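Local coordinates for protein alcohol oxidase (Myceliophthora thermophila, PDB 6F74) that binds FAD and, as a VAO-type flavoprotein, probably catalyses the oxygen-dependent oxidation of an alcohol or related substrate, at residues S43-F48 / G169-W174; P62-C67 / A79-M84; R271-N276 / S281-A286; L337-P342 / N449-A454. All blocks are in the same frame, centred on the assembly; numbering follows the deposited sequence.

Contacts 1 and 3 each include a strand of the FAD-binding domain and contact 2 joins a turn to helix 75-84, whereas contact 4 lies between two helices beside the seven-stranded sheet; centres of contacts 1 and 4 are about 52 Å apart, on opposite sides of the chain's centre. Contact 2 is nested in the chain loop that contact 1 closes, yet their nearest atoms stay about 9 Å apart, and contact 3 follows later in sequence. None of the first three touches the flavin. The side chain of Leu283 in contact 3 comes within about 10 Å of the FAD, and those of Leu171 in contact 1 and Ile63 in contact 2 within about 13 Å.

Contact 1. Residues S43-F48 / G169-W174; sequences SVWEAF and GGLELW
Leu171, on strand 171-174 of the FAD-binding fold, puts its two methyl groups against Trp45 and Phe48 of helix 42-52. The two aromatic residues stand three positions apart and so project from the same side of the helix. Each takes one branch of the leucine: CD1 lies 4.3 Å from Trp45 CZ3, on the six-membered part of the indole, and CD2 lies 4.4 Å from Phe48 CE2. Both methyls come in obliquely to their rings. The leucine CG is anti to its own backbone nitrogen (chi1 172°), which carries the fork out from the strand and lets it straddle the two rings. Here side chains alone meet; the backbones keep well apart, with 11.2 Å between the CA atoms of Trp45 and Leu171, and the contact is apolar throughout and buried. Phe144 of helix 135-147 joins the cluster: its ring stacks on that of Phe48, meets that of Trp45 at a slant, and also touches Leu171. Tyr128, from the neighbouring strand 128-131, stacks on Trp45. Leu171 is about 13 Å from the bound FAD, measured from its side chain, so the contact does not reach the cofactor. An N-terminal helix is thus packed on the small mixed sheet, with strand 171-174 parallel to both its neighbours, of the PCMH-type FAD-binding fold.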
loop_
_atom_site.group_PDB
_atom_site.type_symbol
_atom_site.label_atom_id
_atom_site.label_comp_id
_atom_site.label_asym_id
_atom_site.label_seq_id
_atom_site.Cartn_x
_atom_site.Cartn_y
_atom_site.Cartn_z
ATOM N N SER A 43 -35.670 -6.190 -11.251
ATOM C CA SER A 43 -36.193 -7.417 -10.638
ATOM C C SER A 43 -35.094 -8.458 -10.367
ATOM O O SER A 43 -35.118 -9.162 -9.344
ATOM C CB SER A 43 -37.297 -8.019 -11.517
ATOM O OG SER A 43 -36.745 -8.560 -12.713
ATOM N N VAL A 44 -34.121 -8.551 -11.276
ATOM C CA VAL A 44 -33.024 -9.507 -11.127
ATOM C C VAL A 44 -32.149 -9.111 -9.943
ATOM O O VAL A 44 -31.796 -9.955 -9.134
ATOM C CB VAL A 44 -32.194 -9.657 -12.434
ATOM C CG1 VAL A 44 -30.941 -10.534 -12.215
ATOM C CG2 VAL A 44 -33.077 -10.245 -13.534
ATOM N N TRP A 45 -31.818 -7.831 -9.834
ATOM C CA TRP A 45 -31.033 -7.333 -8.699
ATOM C C TRP A 45 -31.758 -7.530 -7.380
ATOM O O TRP A 45 -31.138 -7.907 -6.364
ATOM C CB TRP A 45 -30.657 -5.862 -8.889
ATOM C CG TRP A 45 -29.622 -5.635 -9.976
ATOM C CD1 TRP A 45 -29.837 -5.084 -11.195
ATOM C CD2 TRP A 45 -28.228 -5.937 -9.915
ATOM N NE1 TRP A 45 -28.663 -5.027 -11.919
ATOM C CE2 TRP A 45 -27.654 -5.543 -11.149
ATOM C CE3 TRP A 45 -27.390 -6.499 -8.936
ATOM C CZ2 TRP A 45 -26.293 -5.711 -11.435
ATOM C CZ3 TRP A 45 -26.037 -6.649 -9.220
ATOM C CH2 TRP A 45 -25.508 -6.255 -10.466
ATOM N N GLU A 46 -33.073 -7.276 -7.383
ATOM C CA GLU A 46 -33.880 -7.432 -6.189
ATOM C C GLU A 46 -33.926 -8.907 -5.713
ATOM O O GLU A 46 -33.760 -9.191 -4.529
ATOM C CB GLU A 46 -35.274 -6.891 -6.482
ATOM C CG GLU A 46 -36.276 -6.863 -5.322
ATOM C CD GLU A 46 -37.581 -6.204 -5.745
ATOM O OE1 GLU A 46 -37.511 -5.282 -6.638
ATOM O OE2 GLU A 46 -38.681 -6.603 -5.230
ATOM N N ALA A 47 -34.100 -9.832 -6.655
ATOM C CA ALA A 47 -34.032 -11.274 -6.353
ATOM C C ALA A 47 -32.653 -11.699 -5.812
ATOM O O ALA A 47 -32.553 -12.584 -4.963
ATOM C CB ALA A 47 -34.398 -12.103 -7.584
ATOM N N PHE A 48 -31.597 -11.064 -6.308
ATOM C CA PHE A 48 -30.234 -11.343 -5.839
ATOM C C PHE A 48 -30.059 -10.815 -4.397
ATOM O O PHE A 48 -29.465 -11.493 -3.528
ATOM C CB PHE A 48 -29.216 -10.778 -6.856
ATOM C CG PHE A 48 -27.764 -10.922 -6.453
ATOM C CD1 PHE A 48 -27.257 -12.106 -5.942
ATOM C CD2 PHE A 48 -26.887 -9.831 -6.597
ATOM C CE1 PHE A 48 -25.913 -12.212 -5.572
ATOM C CE2 PHE A 48 -25.551 -9.935 -6.245
ATOM C CZ PHE A 48 -25.066 -11.137 -5.716
ATOM N N GLY A 169 -18.563 0.368 -13.693
ATOM C CA GLY A 169 -19.690 -0.508 -13.957
ATOM C C GLY A 169 -19.591 -1.873 -13.249
ATOM O O GLY A 169 -20.168 -2.846 -13.716
ATOM N N GLY A 170 -18.860 -1.901 -12.154
ATOM C CA GLY A 170 -18.492 -3.134 -11.495
ATOM C C GLY A 170 -19.465 -3.571 -10.435
ATOM O O GLY A 170 -20.282 -2.785 -9.964
ATOM N N LEU A 171 -19.362 -4.838 -10.060
ATOM C CA LEU A 171 -20.020 -5.381 -8.873
ATOM C C LEU A 171 -18.924 -5.598 -7.851
ATOM O O LEU A 171 -18.016 -6.411 -8.075
ATOM C CB LEU A 171 -20.735 -6.685 -9.204
ATOM C CG LEU A 171 -21.334 -7.495 -8.052
ATOM C CD1 LEU A 171 -22.290 -6.661 -7.178
ATOM C CD2 LEU A 171 -22.070 -8.691 -8.610
ATOM N N GLU A 172 -18.976 -4.864 -6.740
ATOM C CA GLU A 172 -17.951 -4.985 -5.716
ATOM C C GLU A 172 -18.237 -6.125 -4.721
ATOM O O GLU A 172 -19.287 -6.176 -4.106
ATOM C CB GLU A 172 -17.778 -3.671 -4.971
ATOM C CG GLU A 172 -16.621 -3.670 -3.983
ATOM C CD GLU A 172 -16.514 -2.387 -3.210
ATOM O OE1 GLU A 172 -17.285 -2.232 -2.267
ATOM O OE2 GLU A 172 -15.629 -1.554 -3.520
ATOM N N LEU A 173 -17.284 -7.036 -4.580
ATOM C CA LEU A 173 -17.241 -7.938 -3.453
ATOM C C LEU A 173 -16.558 -7.208 -2.324
ATOM O O LEU A 173 -15.312 -7.120 -2.291
ATOM C CB LEU A 173 -16.476 -9.208 -3.823
ATOM C CG LEU A 173 -16.293 -10.215 -2.679
ATOM C CD1 LEU A 173 -17.625 -10.772 -2.202
ATOM C CD2 LEU A 173 -15.376 -11.306 -3.172
ATOM N N TRP A 174 -17.359 -6.668 -1.411
ATOM C CA TRP A 174 -16.842 -5.935 -0.233
ATOM C C TRP A 174 -16.674 -6.886 0.961
ATOM O O TRP A 174 -17.644 -7.432 1.484
ATOM C CB TRP A 174 -17.812 -4.812 0.105
ATOM C CG TRP A 174 -17.327 -3.797 1.092
ATOM C CD1 TRP A 174 -16.029 -3.371 1.294
ATOM C CD2 TRP A 174 -18.133 -3.052 1.995
ATOM N NE1 TRP A 174 -15.998 -2.413 2.283
ATOM C CE2 TRP A 174 -17.276 -2.194 2.726
ATOM C CE3 TRP A 174 -19.501 -3.008 2.250
ATOM C CZ2 TRP A 174 -17.750 -1.301 3.694
ATOM C CZ3 TRP A 174 -19.980 -2.125 3.223
ATOM C CH2 TRP A 174 -19.094 -1.286 3.934
#

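Contact 2. Residues P62-C67 / A79-M84; sequences PIAQSC and AYVNKM
A type I beta turn from Pro62 to Gln65, closed by the 3.1 Å bond from Gln65 N to Pro62 O, brings its two central residues, Ile63 and Ala64, up to Val81 of helix 75-84, and the CA atoms of Ala64 and Val81 come to 6.3 Å. Val81 carries the helix side of the contact. Its CG1, anti to the backbone nitrogen (chi1 173°), does most of the touching: it is 3.9 Å from Ile63 CG2 and 4.1 Å from Ala64 CB. The other methyl, CG2, sits 3.9 Å from Ile63 O, so the valine also rests on the backbone of the turn. Ile63 meets it with its short branch, the two side chains crossing at about a right angle, while the longer branch runs off elsewhere; the isoleucine also packs on Phe90 of helix 88-93, which Met84 touches too. This piece of chain follows strand 57-59, an edge strand, within this chain, of the mixed sheet in the FAD-binding region, and leads on to helix 75-84. The chain then runs through a short 3-10 segment, with Cys67 N bonded to Ala64 O. Cys67 forms a disulfide with Cys78, the residue just ahead of Ala79, so a covalent tie lies close to the apolar contact and fixes the same two parts. Further bonds hold the connection: Ser66 is paired through its backbone with Asp74, and Gln65 O accepts from Gln72 NE2. Met84 CG lies over one face of the Tyr80 ring, 3.6 Å above its plane and offset toward the rim.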
loop_
_atom_site.group_PDB
_atom_site.type_symbol
_atom_site.label_atom_id
_atom_site.label_comp_id
_atom_site.label_asym_id
_atom_site.label_seq_id
_atom_site.Cartn_x
_atom_site.Cartn_y
_atom_site.Cartn_z
ATOM N N PRO A 62 -21.999 7.915 -4.855
ATOM C CA PRO A 62 -20.792 8.715 -4.640
ATOM C C PRO A 62 -20.754 9.333 -3.261
ATOM O O PRO A 62 -21.748 9.857 -2.798
ATOM C CB PRO A 62 -20.869 9.816 -5.715
ATOM C CG PRO A 62 -21.762 9.290 -6.762
ATOM C CD PRO A 62 -22.670 8.227 -6.128
ATOM N N ILE A 63 -19.615 9.228 -2.594
ATOM C CA ILE A 63 -19.487 9.649 -1.183
ATOM C C ILE A 63 -20.051 11.032 -0.944
ATOM O O ILE A 63 -20.839 11.234 -0.018
ATOM C CB ILE A 63 -18.033 9.541 -0.707
ATOM C CG1 ILE A 63 -17.513 8.101 -0.805
ATOM C CG2 ILE A 63 -17.886 9.978 0.734
ATOM C CD1 ILE A 63 -18.214 7.061 0.044
ATOM N N ALA A 64 -19.697 11.964 -1.837
ATOM C CA ALA A 64 -20.120 13.359 -1.697
ATOM C C ALA A 64 -21.291 13.802 -2.579
ATOM O O ALA A 64 -21.383 15.004 -2.922
ATOM C CB ALA A 64 -18.916 14.243 -1.969
ATOM N N GLN A 65 -22.193 12.897 -2.946
ATOM C CA GLN A 65 -23.349 13.277 -3.823
ATOM C C GLN A 65 -24.306 14.313 -3.220
ATOM O O GLN A 65 -24.957 15.074 -3.944
ATOM C CB GLN A 65 -24.145 12.058 -4.297
ATOM C CG GLN A 65 -24.759 11.218 -3.173
ATOM C CD GLN A 65 -25.759 10.202 -3.673
ATOM O OE1 GLN A 65 -25.817 9.867 -4.857
ATOM N NE2 GLN A 65 -26.486 9.641 -2.752
ATOM N N SER A 66 -24.378 14.354 -1.887
ATOM C CA SER A 66 -25.184 15.347 -1.181
ATOM C C SER A 66 -24.749 16.805 -1.386
ATOM O O SER A 66 -25.527 17.716 -1.098
ATOM C CB SER A 66 -25.232 15.016 0.312
ATOM O OG SER A 66 -23.986 15.243 0.943
ATOM N N CYS A 67 -23.530 17.020 -1.864
ATOM C CA CYS A 67 -23.012 18.346 -2.189
ATOM C C CYS A 67 -23.518 18.927 -3.511
ATOM O O CYS A 67 -23.226 20.076 -3.815
ATOM C CB CYS A 67 -21.462 18.321 -2.201
ATOM S SG CYS A 67 -20.720 17.965 -0.586
ATOM N N ALA A 79 -21.651 18.910 4.385
ATOM C CA ALA A 79 -20.685 19.467 5.340
ATOM C C ALA A 79 -20.039 18.402 6.220
ATOM O O ALA A 79 -18.834 18.453 6.505
ATOM C CB ALA A 79 -21.373 20.521 6.221
ATOM N N TYR A 80 -20.842 17.436 6.657
ATOM C CA TYR A 80 -20.308 16.289 7.394
ATOM C C TYR A 80 -19.283 15.543 6.522
ATOM O O TYR A 80 -18.175 15.230 6.960
ATOM C CB TYR A 80 -21.440 15.335 7.811
ATOM C CG TYR A 80 -20.920 14.183 8.613
ATOM C CD1 TYR A 80 -20.579 14.359 9.936
ATOM C CD2 TYR A 80 -20.700 12.930 8.033
ATOM C CE1 TYR A 80 -20.088 13.325 10.698
ATOM C CE2 TYR A 80 -20.152 11.882 8.807
ATOM C CZ TYR A 80 -19.877 12.102 10.134
ATOM O OH TYR A 80 -19.318 11.109 10.917
ATOM N N VAL A 81 -19.651 15.281 5.280
ATOM C CA VAL A 81 -18.768 14.567 4.350
ATOM C C VAL A 81 -17.496 15.360 4.072
ATOM O O VAL A 81 -16.395 14.791 4.012
ATOM C CB VAL A 81 -19.501 14.201 3.029
ATOM C CG1 VAL A 81 -18.525 13.622 2.017
ATOM C CG2 VAL A 81 -20.568 13.166 3.320
ATOM N N ASN A 82 -17.647 16.674 3.914
ATOM C CA ASN A 82 -16.466 17.520 3.693
ATOM C C ASN A 82 -15.517 17.469 4.902
ATOM O O ASN A 82 -14.329 17.293 4.755
ATOM C CB ASN A 82 -16.891 18.954 3.382
ATOM C CG ASN A 82 -15.711 19.826 3.064
ATOM O OD1 ASN A 82 -15.334 20.682 3.868
ATOM N ND2 ASN A 82 -15.074 19.569 1.920
ATOM N N LYS A 83 -16.087 17.562 6.080
ATOM C CA LYS A 83 -15.322 17.512 7.318
ATOM C C LYS A 83 -14.613 16.170 7.507
ATOM O O LYS A 83 -13.463 16.143 7.958
ATOM C CB LYS A 83 -16.257 17.792 8.503
ATOM C CG LYS A 83 -15.584 17.696 9.857
ATOM C CD LYS A 83 -16.557 17.772 11.032
ATOM C CE LYS A 83 -15.734 17.917 12.334
ATOM N NZ LYS A 83 -16.453 17.413 13.554
ATOM N N MET A 84 -15.263 15.071 7.124
ATOM C CA MET A 84 -14.749 13.712 7.412
ATOM C C MET A 84 -13.973 13.036 6.265
ATOM O O MET A 84 -13.497 11.895 6.417
ATOM C CB MET A 84 -15.889 12.792 7.842
ATOM C CG MET A 84 -16.620 13.189 9.095
ATOM S SD MET A 84 -15.614 13.321 10.537
ATOM C CE MET A 84 -14.942 11.652 10.807
#

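Contact 3. Residues R271-N276 / S281-A286; sequences RIVTAN and SDLFRA
Val273 starts the contact, its CG2 lying 4.0 Å from CD2 of Leu283 on the helix that follows the strand. That methyl sits between the valine's own backbone nitrogen and carbonyl carbon (chi1 -61° for CG1), which turns it toward the leucine. Two residues on, Ala275 fits between two helix side chains: its CB is 4.1 Å from Leu283 CD2 and 4.0 Å from Phe284 CB, and its small side chain is consistent with the strand and helix axes approaching to 6.1 Å at an angle of 67°. A short connection of four residues joins strand and helix: strand 272-276 pairs antiparallel with 260-266, and the helix packs back on the same piece of sheet, where Leu283 also touches Ile265. At Asn276 the backbone takes over. Its CA stands over the Phe284 ring, 3.5 Å from the centroid and only 13° off the ring normal, a CH-pi contact made over the centre of the face. Its carbonyl oxygen meets Ser281 CA in a CA-H...O contact at 3.5 Å. The asparagine's CB points away from the helix, and its amide is held by other residues: OD1 takes the backbone N-H of Cys278, closing an Asx turn, while ND2 bonds to Asn192 OD1 and Glu262 OE1. Exchanging Phe284 for alanine would probably leave the Asn276 backbone without its ring bed and open a gap beside the turn. The ring also meets His277 edge-to-face. Leu283, the residue before Phe284, further touches Tyr570, and Asp282 bridges to Lys569, which joins this helix to helix 560-570.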
loop_
_atom_site.group_PDB
_atom_site.type_symbol
_atom_site.label_atom_id
_atom_site.label_comp_id
_atom_site.label_asym_id
_atom_site.label_seq_id
_atom_site.Cartn_x
_atom_site.Cartn_y
_atom_site.Cartn_z
ATOM N N ARG A 271 -14.131 -23.107 -6.239
ATOM C CA ARG A 271 -13.461 -24.004 -5.281
ATOM C C ARG A 271 -12.666 -23.241 -4.240
ATOM O O ARG A 271 -11.986 -22.245 -4.541
ATOM C CB ARG A 271 -12.514 -24.991 -5.985
ATOM C CG ARG A 271 -13.221 -25.987 -6.894
ATOM C CD ARG A 271 -12.209 -26.963 -7.489
ATOM N NE ARG A 271 -11.262 -26.285 -8.393
ATOM C CZ ARG A 271 -9.940 -26.505 -8.440
ATOM N NH1 ARG A 271 -9.317 -27.314 -7.559
ATOM N NH2 ARG A 271 -9.203 -25.825 -9.319
ATOM N N ILE A 272 -12.774 -23.703 -3.006
ATOM C CA ILE A 272 -11.981 -23.200 -1.901
ATOM C C ILE A 272 -10.800 -24.133 -1.724
ATOM O O ILE A 272 -11.008 -25.298 -1.450
ATOM C CB ILE A 272 -12.797 -23.097 -0.598
ATOM C CG1 ILE A 272 -13.927 -22.077 -0.825
ATOM C CG2 ILE A 272 -11.897 -22.663 0.548
ATOM C CD1 ILE A 272 -14.738 -21.721 0.409
ATOM N N VAL A 273 -9.572 -23.603 -1.880
ATOM C CA VAL A 273 -8.350 -24.411 -1.812
ATOM C C VAL A 273 -7.378 -23.886 -0.756
ATOM O O VAL A 273 -7.372 -22.682 -0.437
ATOM C CB VAL A 273 -7.604 -24.505 -3.155
ATOM C CG1 VAL A 273 -8.472 -25.162 -4.225
ATOM C CG2 VAL A 273 -7.099 -23.147 -3.624
ATOM N N THR A 274 -6.533 -24.790 -0.261
ATOM C CA THR A 274 -5.392 -24.411 0.562
ATOM C C THR A 274 -4.221 -24.083 -0.348
ATOM O O THR A 274 -3.969 -24.790 -1.342
ATOM C CB THR A 274 -5.021 -25.552 1.542
ATOM O OG1 THR A 274 -6.128 -25.737 2.434
ATOM C CG2 THR A 274 -3.803 -25.221 2.370
ATOM N N ALA A 275 -3.534 -22.989 -0.033
ATOM C CA ALA A 275 -2.300 -22.621 -0.714
ATOM C C ALA A 275 -1.193 -22.504 0.327
ATOM O O ALA A 275 -1.243 -21.623 1.201
ATOM C CB ALA A 275 -2.451 -21.308 -1.465
ATOM N N ASN A 276 -0.219 -23.404 0.239
ATOM C CA ASN A 276 0.958 -23.348 1.095
ATOM C C ASN A 276 2.126 -24.116 0.445
ATOM O O ASN A 276 2.070 -24.451 -0.754
ATOM C CB ASN A 276 0.617 -23.755 2.558
ATOM C CG ASN A 276 0.312 -25.226 2.753
ATOM O OD1 ASN A 276 0.502 -26.048 1.864
ATOM N ND2 ASN A 276 -0.172 -25.564 3.949
ATOM N N SER A 281 1.409 -24.838 -4.497
ATOM C CA SER A 281 2.561 -24.020 -4.144
ATOM C C SER A 281 2.850 -22.888 -5.162
ATOM O O SER A 281 3.450 -21.876 -4.804
ATOM C CB SER A 281 3.800 -24.899 -3.967
ATOM O OG SER A 281 4.191 -25.514 -5.194
ATOM N N ASP A 282 2.443 -23.081 -6.419
ATOM C CA ASP A 282 2.548 -22.015 -7.432
ATOM C C ASP A 282 1.596 -20.864 -7.150
ATOM O O ASP A 282 1.950 -19.693 -7.365
ATOM C CB ASP A 282 2.401 -22.544 -8.875
ATOM C CG ASP A 282 1.116 -23.350 -9.116
ATOM O OD1 ASP A 282 0.419 -23.712 -8.151
ATOM O OD2 ASP A 282 0.809 -23.661 -10.299
ATOM N N LEU A 283 0.388 -21.187 -6.677
ATOM C CA LEU A 283 -0.543 -20.149 -6.222
ATOM C C LEU A 283 -0.029 -19.429 -4.960
ATOM O O LEU A 283 -0.219 -18.229 -4.809
ATOM C CB LEU A 283 -1.937 -20.736 -5.996
ATOM C CG LEU A 283 -3.037 -19.875 -5.353
ATOM C CD1 LEU A 283 -3.425 -18.666 -6.167
ATOM C CD2 LEU A 283 -4.243 -20.770 -5.103
ATOM N N PHE A 284 0.578 -20.189 -4.051
ATOM C CA PHE A 284 1.086 -19.681 -2.780
ATOM C C PHE A 284 2.215 -18.669 -3.010
ATOM O O PHE A 284 2.275 -17.607 -2.365
ATOM C CB PHE A 284 1.545 -20.894 -1.966
ATOM C CG PHE A 284 2.157 -20.570 -0.640
ATOM C CD1 PHE A 284 1.472 -19.807 0.286
ATOM C CD2 PHE A 284 3.391 -21.119 -0.283
ATOM C CE1 PHE A 284 2.023 -19.564 1.534
ATOM C CE2 PHE A 284 3.946 -20.882 0.957
ATOM C CZ PHE A 284 3.267 -20.099 1.878
ATOM N N ARG A 285 3.087 -19.007 -3.961
ATOM C CA ARG A 285 4.162 -18.133 -4.372
ATOM C C ARG A 285 3.627 -16.859 -5.024
ATOM O O ARG A 285 4.078 -15.771 -4.699
ATOM C CB ARG A 285 5.126 -18.855 -5.320
ATOM C CG ARG A 285 6.316 -17.973 -5.726
ATOM C CD ARG A 285 7.331 -18.641 -6.654
ATOM N NE ARG A 285 6.721 -19.333 -7.808
ATOM C CZ ARG A 285 6.777 -20.640 -8.060
ATOM N NH1 ARG A 285 7.385 -21.474 -7.201
ATOM N NH2 ARG A 285 6.129 -21.126 -9.123
ATOM N N ALA A 286 2.672 -17.003 -5.926
ATOM C CA ALA A 286 2.063 -15.849 -6.611
ATOM C C ALA A 286 1.473 -14.802 -5.650
ATOM O O ALA A 286 1.703 -13.597 -5.812
ATOM C CB ALA A 286 0.995 -16.333 -7.567
#

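Contact 4. Residues L337-P342 / N449-A454; sequences LHQQLP and NKVREA
The imidazole of His338 and the amide of Gln339 both stay back from Val451; aliphatic carbons behind these flat groups make the contact. His338 meets the valine through CB, 4.3 Å from Val451 CG1, while the ring itself is farther off, its ND1 giving a hydrogen bond to Ile334 O one turn earlier in its own helix. Gln339 meets it through CG, 4.3 Å from Val451 CG2. With CD anti to CA (chi2 -174°), the glutamine chain runs out past the valine, and NE2 reaches Leu445 O in the loop ahead of the second helix. Each of the two valine methyls thus has its own neighbour on helix 328-346, and the helices stand off at 7.8 Å between the CA atoms of Gln339 and Val451. The valine is further packed on Ala335, a turn back along that helix, and on Leu445. Gln340 N bonds to Leu337 O, three residues back, and the helix is kinked at Pro342, which has no N-H to give. Other residues of helix 328-346 face the seven-stranded antiparallel sheet, where Leu337 meets Tyr371 and Leu341 meets Phe375 of strand 370-378, an arrangement consistent with the substrate or cap domain of VAO-type oxidases. No hydrogen bond or charge crosses between the two segments. The polar ties lie around them, in Gln339 to Leu445 and in the salt bridge of Arg452 with Asp332, so the directional bonds between these parts of the fold lie beside the valine contact, which is itself purely van der Waals.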
loop_
_atom_site.group_PDB
_atom_site.type_symbol
_atom_site.label_atom_id
_atom_site.label_comp_id
_atom_site.label_asym_id
_atom_site.label_seq_id
_atom_site.Cartn_x
_atom_site.Cartn_y
_atom_site.Cartn_z
ATOM N N LEU A 337 23.334 11.423 3.631
ATOM C CA LEU A 337 22.522 10.582 4.487
ATOM C C LEU A 337 22.061 9.335 3.739
ATOM O O LEU A 337 22.095 8.228 4.289
ATOM C CB LEU A 337 21.304 11.362 5.018
ATOM C CG LEU A 337 20.246 10.591 5.819
ATOM C CD1 LEU A 337 19.603 11.479 6.879
ATOM C CD2 LEU A 337 19.132 9.995 4.944
ATOM N N HIS A 338 21.596 9.526 2.506
ATOM C CA HIS A 338 21.215 8.394 1.670
ATOM C C HIS A 338 22.378 7.399 1.523
ATOM O O HIS A 338 22.167 6.195 1.603
ATOM C CB HIS A 338 20.684 8.833 0.293
ATOM C CG HIS A 338 19.239 9.238 0.303
ATOM N ND1 HIS A 338 18.772 10.342 0.977
ATOM C CD2 HIS A 338 18.165 8.698 -0.315
ATOM C CE1 HIS A 338 17.470 10.446 0.802
ATOM N NE2 HIS A 338 17.074 9.457 0.024
ATOM N N GLN A 339 23.591 7.904 1.334
ATOM C CA GLN A 339 24.782 7.033 1.252
ATOM C C GLN A 339 25.081 6.227 2.522
ATOM O O GLN A 339 25.787 5.217 2.445
ATOM C CB GLN A 339 26.028 7.846 0.915
ATOM C CG GLN A 339 26.015 8.530 -0.437
ATOM C CD GLN A 339 27.355 9.185 -0.723
ATOM O OE1 GLN A 339 27.668 10.220 -0.163
ATOM N NE2 GLN A 339 28.138 8.586 -1.596
ATOM N N GLN A 340 24.604 6.701 3.678
ATOM C CA GLN A 340 24.840 6.028 4.944
ATOM C C GLN A 340 23.807 4.944 5.272
ATOM O O GLN A 340 24.004 4.168 6.224
ATOM C CB GLN A 340 24.853 7.033 6.085
ATOM C CG GLN A 340 25.863 8.139 5.958
ATOM C CD GLN A 340 27.275 7.608 5.720
ATOM O OE1 GLN A 340 27.724 6.671 6.387
ATOM N NE2 GLN A 340 27.959 8.192 4.758
ATOM N N LEU A 341 22.724 4.872 4.491
ATOM C CA LEU A 341 21.620 4.000 4.864
ATOM C C LEU A 341 21.962 2.531 4.886
ATOM O O LEU A 341 21.504 1.814 5.787
ATOM C CB LEU A 341 20.350 4.273 3.998
ATOM C CG LEU A 341 19.706 5.650 4.196
ATOM C CD1 LEU A 341 18.420 5.715 3.385
ATOM C CD2 LEU A 341 19.457 5.992 5.660
ATOM N N PRO A 342 22.774 2.057 3.912
ATOM C CA PRO A 342 23.065 0.627 3.942
ATOM C C PRO A 342 23.838 0.194 5.184
ATOM O O PRO A 342 23.546 -0.869 5.736
ATOM C CB PRO A 342 23.856 0.399 2.648
ATOM C CG PRO A 342 23.380 1.479 1.741
ATOM C CD PRO A 342 23.169 2.666 2.628
ATOM N N ASN A 449 28.243 12.013 -6.383
ATOM C CA ASN A 449 27.728 12.935 -7.395
ATOM C C ASN A 449 26.475 12.391 -8.047
ATOM O O ASN A 449 25.510 13.139 -8.256
ATOM C CB ASN A 449 28.796 13.297 -8.430
ATOM C CG ASN A 449 29.859 14.219 -7.862
ATOM O OD1 ASN A 449 29.557 15.064 -7.015
ATOM N ND2 ASN A 449 31.100 14.084 -8.338
ATOM N N LYS A 450 26.455 11.089 -8.318
ATOM C CA LYS A 450 25.251 10.454 -8.879
ATOM C C LYS A 450 24.045 10.533 -7.946
ATOM O O LYS A 450 22.903 10.718 -8.389
ATOM C CB LYS A 450 25.528 9.001 -9.258
ATOM C CG LYS A 450 26.463 8.868 -10.426
ATOM C CD LYS A 450 26.718 7.441 -10.805
ATOM C CE LYS A 450 27.811 7.389 -11.859
ATOM N NZ LYS A 450 28.065 5.987 -12.230
ATOM N N VAL A 451 24.320 10.396 -6.659
ATOM C CA VAL A 451 23.286 10.444 -5.644
ATOM C C VAL A 451 22.774 11.862 -5.559
ATOM O O VAL A 451 21.576 12.095 -5.654
ATOM C CB VAL A 451 23.826 9.964 -4.286
ATOM C CG1 VAL A 451 22.821 10.138 -3.176
ATOM C CG2 VAL A 451 24.239 8.505 -4.390
ATOM N N ARG A 452 23.689 12.805 -5.389
ATOM C CA ARG A 452 23.349 14.229 -5.339
ATOM C C ARG A 452 22.502 14.692 -6.532
ATOM O O ARG A 452 21.516 15.432 -6.342
ATOM C CB ARG A 452 24.601 15.080 -5.209
ATOM C CG ARG A 452 24.373 16.557 -4.898
ATOM C CD ARG A 452 23.481 16.779 -3.674
ATOM N NE ARG A 452 23.306 18.205 -3.399
ATOM C CZ ARG A 452 22.485 19.034 -4.051
ATOM N NH1 ARG A 452 21.712 18.610 -5.063
ATOM N NH2 ARG A 452 22.441 20.307 -3.677
ATOM N N GLU A 453 22.841 14.211 -7.722
ATOM C CA GLU A 453 22.061 14.493 -8.922
ATOM C C GLU A 453 20.621 13.904 -8.860
ATOM O O GLU A 453 19.640 14.538 -9.279
ATOM C CB GLU A 453 22.800 13.932 -10.151
ATOM C CG GLU A 453 22.194 14.439 -11.461
ATOM C CD GLU A 453 22.322 13.534 -12.659
ATOM O OE1 GLU A 453 22.218 12.265 -12.538
ATOM O OE2 GLU A 453 22.533 14.195 -13.710
ATOM N N ALA A 454 20.491 12.689 -8.338
ATOM C CA ALA A 454 19.174 12.089 -8.125
ATOM C C ALA A 454 18.335 12.901 -7.126
ATOM O O ALA A 454 17.171 13.219 -7.392
ATOM C CB ALA A 454 19.318 10.658 -7.635
#